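Carboxysome shell vertex protein CcmL (Gloeobacter violaceus, PDB 4JW0) probably forms the vertices of the carboxysome shell as a homopentamer and is thought to induce curvature in the otherwise flat layer of hexagonal shell proteins. Local coordinates at residues A[1-13]-A[23-36]. Sequence-based numbering, arbitrary orientation.
Sequences MQIGRVRGTVVSS and KFLLLQLIDEAGQP
Arg5 and Gln28 face each other as an antiparallel hydrogen-bonded pair of strands 2-11 and 24-30, and their side chains run side by side. Along Arg5, CB meets Gln28 O at 3.9 Å and Ile30 CD1 at 4.0 Å; CG continues the chain anti to the backbone N (chi1 168°), and a bend at chi3 (83°) turns the guanidinium toward the amide of Gln28. There NE makes a weak bond to Gln28 OE1, while NH2 donates to the same oxygen at 2.7 Å, nearly in the guanidinium plane; the guanidinium and amide planes are tilted 32° to each other. NH1 makes a long, weak ion pair with Asp52. Pro36 CG lies over one face of the guanidinium and Arg7 NE over the centre of the opposite one. Arg7 CG rests on Gln28 CB at 3.7 Å. A leucine in place of Arg5 would probably leave Gln28 OE1 without its charged donor, with the amide held mainly through the bond from NE2 to Leu37 O. At a classic beta bulge, Leu26 is set opposite both Arg7 and Gly8: Arg7 N donates to Leu26 O at 2.9 Å, and Leu26 N to Gly8 O. On the other face, Val6 CG2 packs against Leu27 CD2 at 3.9 Å. Arg7 also forms salt bridges to Asp52 and to Asp88 of a second subunit, whose strand pairs with Gly8 to Val11 and carries the sheet across the interface. Within the chain's OB-fold sheet, strand 2-11 lies between strands 24-30 and 54-59, while strand 39-44 flanks 24-30 on its other side.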
loop_
_atom_site.group_PDB
_atom_site.type_symbol
_atom_site.label_atom_id
_atom_site.label_comp_id
_atom_site.label_asym_id
_atom_site.label_seq_id
_atom_site.Cartn_x
_atom_site.Cartn_y
_atom_site.Cartn_z
ATOM N N MET A 1 -6.475 4.552 -8.730
ATOM C CA MET A 1 -6.982 3.360 -9.461
ATOM C C MET A 1 -6.018 2.993 -10.576
ATOM O O MET A 1 -5.293 3.846 -11.093
ATOM C CB MET A 1 -8.363 3.642 -10.060
ATOM C CG MET A 1 -9.487 3.745 -9.048
ATOM S SD MET A 1 -9.549 5.311 -8.159
ATOM C CE MET A 1 -10.172 6.413 -9.430
ATOM N N GLN A 2 -6.005 1.715 -10.939
ATOM C CA GLN A 2 -5.260 1.260 -12.098
ATOM C C GLN A 2 -6.216 0.642 -13.111
ATOM O O GLN A 2 -7.372 0.343 -12.801
ATOM C CB GLN A 2 -4.199 0.233 -11.696
ATOM C CG GLN A 2 -3.092 0.780 -10.807
ATOM C CD GLN A 2 -2.123 1.668 -11.558
ATOM O OE1 GLN A 2 -1.523 1.256 -12.549
ATOM N NE2 GLN A 2 -1.969 2.897 -11.093
ATOM N N ILE A 3 -5.715 0.455 -14.327
ATOM C CA ILE A 3 -6.472 -0.200 -15.382
ATOM C C ILE A 3 -6.056 -1.661 -15.437
ATOM O O ILE A 3 -4.873 -1.983 -15.371
ATOM C CB ILE A 3 -6.223 0.465 -16.746
ATOM C CG1 ILE A 3 -6.605 1.946 -16.681
ATOM C CG2 ILE A 3 -7.011 -0.249 -17.854
ATOM C CD1 ILE A 3 -6.073 2.779 -17.821
ATOM N N GLY A 4 -7.039 -2.545 -15.521
ATOM C CA GLY A 4 -6.778 -3.961 -15.660
ATOM C C GLY A 4 -7.595 -4.545 -16.787
ATOM O O GLY A 4 -8.621 -3.990 -17.182
ATOM N N ARG A 5 -7.130 -5.673 -17.306
ATOM C CA ARG A 5 -7.847 -6.405 -18.339
ATOM C C ARG A 5 -8.327 -7.725 -17.739
ATOM O O ARG A 5 -7.571 -8.410 -17.049
ATOM C CB ARG A 5 -6.909 -6.628 -19.532
ATOM C CG ARG A 5 -7.387 -7.608 -20.580
ATOM C CD ARG A 5 -6.440 -7.602 -21.784
ATOM N NE ARG A 5 -5.265 -8.458 -21.595
ATOM C CZ ARG A 5 -4.903 -9.451 -22.413
ATOM N NH1 ARG A 5 -5.615 -9.740 -23.499
ATOM N NH2 ARG A 5 -3.815 -10.168 -22.146
ATOM N N VAL A 6 -9.594 -8.065 -17.959
ATOM C CA VAL A 6 -10.152 -9.265 -17.357
ATOM C C VAL A 6 -9.622 -10.493 -18.084
ATOM O O VAL A 6 -9.805 -10.628 -19.299
ATOM C CB VAL A 6 -11.690 -9.285 -17.404
ATOM C CG1 VAL A 6 -12.214 -10.563 -16.782
ATOM C CG2 VAL A 6 -12.274 -8.069 -16.694
ATOM N N ARG A 7 -8.972 -11.386 -17.342
ATOM C CA ARG A 7 -8.380 -12.588 -17.933
ATOM C C ARG A 7 -9.090 -13.874 -17.529
ATOM O O ARG A 7 -8.958 -14.887 -18.206
ATOM C CB ARG A 7 -6.901 -12.697 -17.561
ATOM C CG ARG A 7 -6.027 -11.602 -18.155
ATOM C CD ARG A 7 -5.558 -11.928 -19.564
ATOM N NE ARG A 7 -6.656 -12.040 -20.527
ATOM C CZ ARG A 7 -6.870 -13.089 -21.323
ATOM N NH1 ARG A 7 -6.071 -14.150 -21.291
ATOM N NH2 ARG A 7 -7.899 -13.079 -22.161
ATOM N N GLY A 8 -9.836 -13.849 -16.433
ATOM C CA GLY A 8 -10.511 -15.049 -15.977
ATOM C C GLY A 8 -11.110 -14.913 -14.597
ATOM O O GLY A 8 -11.307 -13.807 -14.104
ATOM N N THR A 9 -11.378 -16.052 -13.969
ATOM C CA THR A 9 -12.042 -16.081 -12.676
ATOM C C THR A 9 -11.317 -17.022 -11.733
ATOM O O THR A 9 -10.630 -17.952 -12.162
ATOM C CB THR A 9 -13.506 -16.545 -12.792
ATOM O OG1 THR A 9 -13.545 -17.941 -13.108
ATOM C CG2 THR A 9 -14.231 -15.768 -13.866
ATOM N N VAL A 10 -11.476 -16.766 -10.442
ATOM C CA VAL A 10 -10.905 -17.610 -9.409
ATOM C C VAL A 10 -12.050 -18.131 -8.557
ATOM O O VAL A 10 -12.915 -17.358 -8.135
ATOM C CB VAL A 10 -9.916 -16.823 -8.533
ATOM C CG1 VAL A 10 -9.454 -17.667 -7.355
ATOM C CG2 VAL A 10 -8.721 -16.354 -9.362
ATOM N N VAL A 11 -12.071 -19.439 -8.316
ATOM C CA VAL A 11 -13.136 -20.042 -7.520
ATOM C C VAL A 11 -12.592 -20.678 -6.250
ATOM O O VAL A 11 -11.587 -21.386 -6.275
ATOM C CB VAL A 11 -13.910 -21.109 -8.314
ATOM C CG1 VAL A 11 -14.967 -21.758 -7.430
ATOM C CG2 VAL A 11 -14.550 -20.493 -9.539
ATOM N N SER A 12 -13.279 -20.413 -5.145
ATOM C CA SER A 12 -12.893 -20.903 -3.829
ATOM C C SER A 12 -14.152 -21.333 -3.081
ATOM O O SER A 12 -15.050 -20.525 -2.859
ATOM C CB SER A 12 -12.166 -19.795 -3.054
ATOM O OG SER A 12 -11.958 -20.133 -1.688
ATOM N N SER A 13 -14.224 -22.606 -2.701
ATOM C CA SER A 13 -15.386 -23.106 -1.962
ATOM C C SER A 13 -15.139 -23.029 -0.458
ATOM O O SER A 13 -16.030 -22.660 0.314
ATOM C CB SER A 13 -15.705 -24.550 -2.364
ATOM O OG SER A 13 -14.577 -25.384 -2.185
ATOM N N LYS A 23 -17.820 -12.668 -6.509
ATOM C CA LYS A 23 -17.167 -13.157 -7.710
ATOM C C LYS A 23 -15.755 -12.592 -7.791
ATOM O O LYS A 23 -15.546 -11.387 -7.640
ATOM C CB LYS A 23 -17.963 -12.766 -8.953
ATOM C CG LYS A 23 -17.430 -13.378 -10.237
ATOM C CD LYS A 23 -18.296 -13.015 -11.432
ATOM C CE LYS A 23 -17.714 -13.584 -12.719
ATOM N NZ LYS A 23 -17.288 -14.997 -12.538
ATOM N N PHE A 24 -14.786 -13.469 -8.021
ATOM C CA PHE A 24 -13.386 -13.067 -8.078
ATOM C C PHE A 24 -12.901 -13.059 -9.515
ATOM O O PHE A 24 -12.912 -14.095 -10.180
ATOM C CB PHE A 24 -12.512 -14.030 -7.267
ATOM C CG PHE A 24 -12.896 -14.139 -5.816
ATOM C CD1 PHE A 24 -12.777 -13.050 -4.963
ATOM C CD2 PHE A 24 -13.346 -15.342 -5.297
ATOM C CE1 PHE A 24 -13.115 -13.157 -3.628
ATOM C CE2 PHE A 24 -13.683 -15.452 -3.960
ATOM C CZ PHE A 24 -13.573 -14.361 -3.128
ATOM N N LEU A 25 -12.464 -11.898 -9.995
ATOM C CA LEU A 25 -11.907 -11.800 -11.340
ATOM C C LEU A 25 -10.396 -11.666 -11.302
ATOM O O LEU A 25 -9.857 -10.880 -10.534
ATOM C CB LEU A 25 -12.476 -10.591 -12.088
ATOM C CG LEU A 25 -13.926 -10.640 -12.551
ATOM C CD1 LEU A 25 -14.238 -9.391 -13.359
ATOM C CD2 LEU A 25 -14.203 -11.893 -13.358
ATOM N N LEU A 26 -9.723 -12.435 -12.147
ATOM C CA LEU A 26 -8.299 -12.272 -12.362
ATOM C C LEU A 26 -8.076 -11.141 -13.359
ATOM O O LEU A 26 -8.510 -11.218 -14.506
ATOM C CB LEU A 26 -7.695 -13.570 -12.892
ATOM C CG LEU A 26 -6.237 -13.503 -13.335
ATOM C CD1 LEU A 26 -5.341 -13.309 -12.129
ATOM C CD2 LEU A 26 -5.863 -14.756 -14.103
ATOM N N LEU A 27 -7.402 -10.090 -12.906
ATOM C CA LEU A 27 -7.132 -8.922 -13.731
ATOM C C LEU A 27 -5.655 -8.834 -14.061
ATOM O O LEU A 27 -4.805 -8.971 -13.180
ATOM C CB LEU A 27 -7.531 -7.635 -13.000
ATOM C CG LEU A 27 -8.954 -7.497 -12.456
ATOM C CD1 LEU A 27 -9.121 -6.130 -11.823
ATOM C CD2 LEU A 27 -9.981 -7.705 -13.558
ATOM N N GLN A 28 -5.349 -8.587 -15.329
ATOM C CA GLN A 28 -3.983 -8.293 -15.733
ATOM C C GLN A 28 -3.783 -6.789 -15.825
ATOM O O GLN A 28 -4.572 -6.090 -16.456
ATOM C CB GLN A 28 -3.668 -8.934 -17.085
ATOM C CG GLN A 28 -2.281 -8.609 -17.591
ATOM C CD GLN A 28 -1.935 -9.355 -18.869
ATOM O OE1 GLN A 28 -2.814 -9.734 -19.640
ATOM N NE2 GLN A 28 -0.651 -9.567 -19.093
ATOM N N LEU A 29 -2.726 -6.288 -15.196
ATOM C CA LEU A 29 -2.454 -4.859 -15.227
ATOM C C LEU A 29 -2.138 -4.394 -16.639
ATOM O O LEU A 29 -1.494 -5.103 -17.425
ATOM C CB LEU A 29 -1.299 -4.497 -14.294
ATOM C CG LEU A 29 -1.628 -4.267 -12.813
ATOM C CD1 LEU A 29 -2.339 -2.940 -12.632
ATOM C CD2 LEU A 29 -2.462 -5.405 -12.249
ATOM N N ILE A 30 -2.613 -3.196 -16.949
ATOM C CA ILE A 30 -2.344 -2.542 -18.216
ATOM C C ILE A 30 -1.428 -1.357 -17.937
ATOM O O ILE A 30 -1.605 -0.655 -16.934
ATOM C CB ILE A 30 -3.645 -2.047 -18.865
ATOM C CG1 ILE A 30 -4.518 -3.234 -19.282
ATOM C CG2 ILE A 30 -3.352 -1.139 -20.052
ATOM C CD1 ILE A 30 -3.881 -4.131 -20.316
ATOM N N ASP A 31 -0.451 -1.132 -18.810
ATOM C CA ASP A 31 0.531 -0.073 -18.582
ATOM C C ASP A 31 0.117 1.236 -19.245
ATOM O O ASP A 31 -0.972 1.346 -19.805
ATOM C CB ASP A 31 1.927 -0.503 -19.045
ATOM C CG ASP A 31 2.083 -0.504 -20.551
ATOM O OD1 ASP A 31 1.237 0.083 -21.259
ATOM O OD2 ASP A 31 3.081 -1.085 -21.030
ATOM N N GLU A 32 1.003 2.225 -19.180
ATOM C CA GLU A 32 0.695 3.581 -19.627
ATOM C C GLU A 32 0.424 3.671 -21.125
ATOM O O GLU A 32 -0.155 4.647 -21.595
ATOM C CB GLU A 32 1.853 4.515 -19.283
ATOM C CG GLU A 32 3.144 4.165 -20.017
ATOM C CD GLU A 32 4.085 5.344 -20.156
ATOM O OE1 GLU A 32 5.246 5.119 -20.556
ATOM O OE2 GLU A 32 3.665 6.489 -19.876
ATOM N N ALA A 33 0.856 2.659 -21.873
ATOM C CA ALA A 33 0.686 2.652 -23.322
ATOM C C ALA A 33 -0.439 1.714 -23.762
ATOM O O ALA A 33 -0.610 1.457 -24.952
ATOM C CB ALA A 33 1.988 2.257 -23.994
ATOM N N GLY A 34 -1.203 1.201 -22.802
ATOM C CA GLY A 34 -2.311 0.319 -23.115
ATOM C C GLY A 34 -1.864 -1.114 -23.335
ATOM O O GLY A 34 -2.602 -1.925 -23.885
ATOM N N GLN A 35 -0.654 -1.422 -22.882
ATOM C CA GLN A 35 -0.066 -2.738 -23.068
ATOM C C GLN A 35 -0.134 -3.582 -21.800
ATOM O O GLN A 35 0.037 -3.068 -20.695
ATOM C CB GLN A 35 1.390 -2.592 -23.511
ATOM C CG GLN A 35 1.541 -2.100 -24.942
ATOM C CD GLN A 35 1.288 -3.201 -25.954
ATOM O OE1 GLN A 35 1.998 -4.209 -25.982
ATOM N NE2 GLN A 35 0.267 -3.021 -26.782
ATOM N N PRO A 36 -0.370 -4.893 -21.958
ATOM C CA PRO A 36 -0.448 -5.828 -20.833
ATOM C C PRO A 36 0.875 -5.978 -20.101
ATOM O O PRO A 36 1.929 -6.071 -20.733
ATOM C CB PRO A 36 -0.822 -7.162 -21.496
ATOM C CG PRO A 36 -1.257 -6.835 -22.860
ATOM C CD PRO A 36 -0.586 -5.570 -23.248
HETATM O O HOH W 1 -0.226 -0.568 -14.239
HETATM O O HOH W 2 -15.445 -16.249 -8.458
#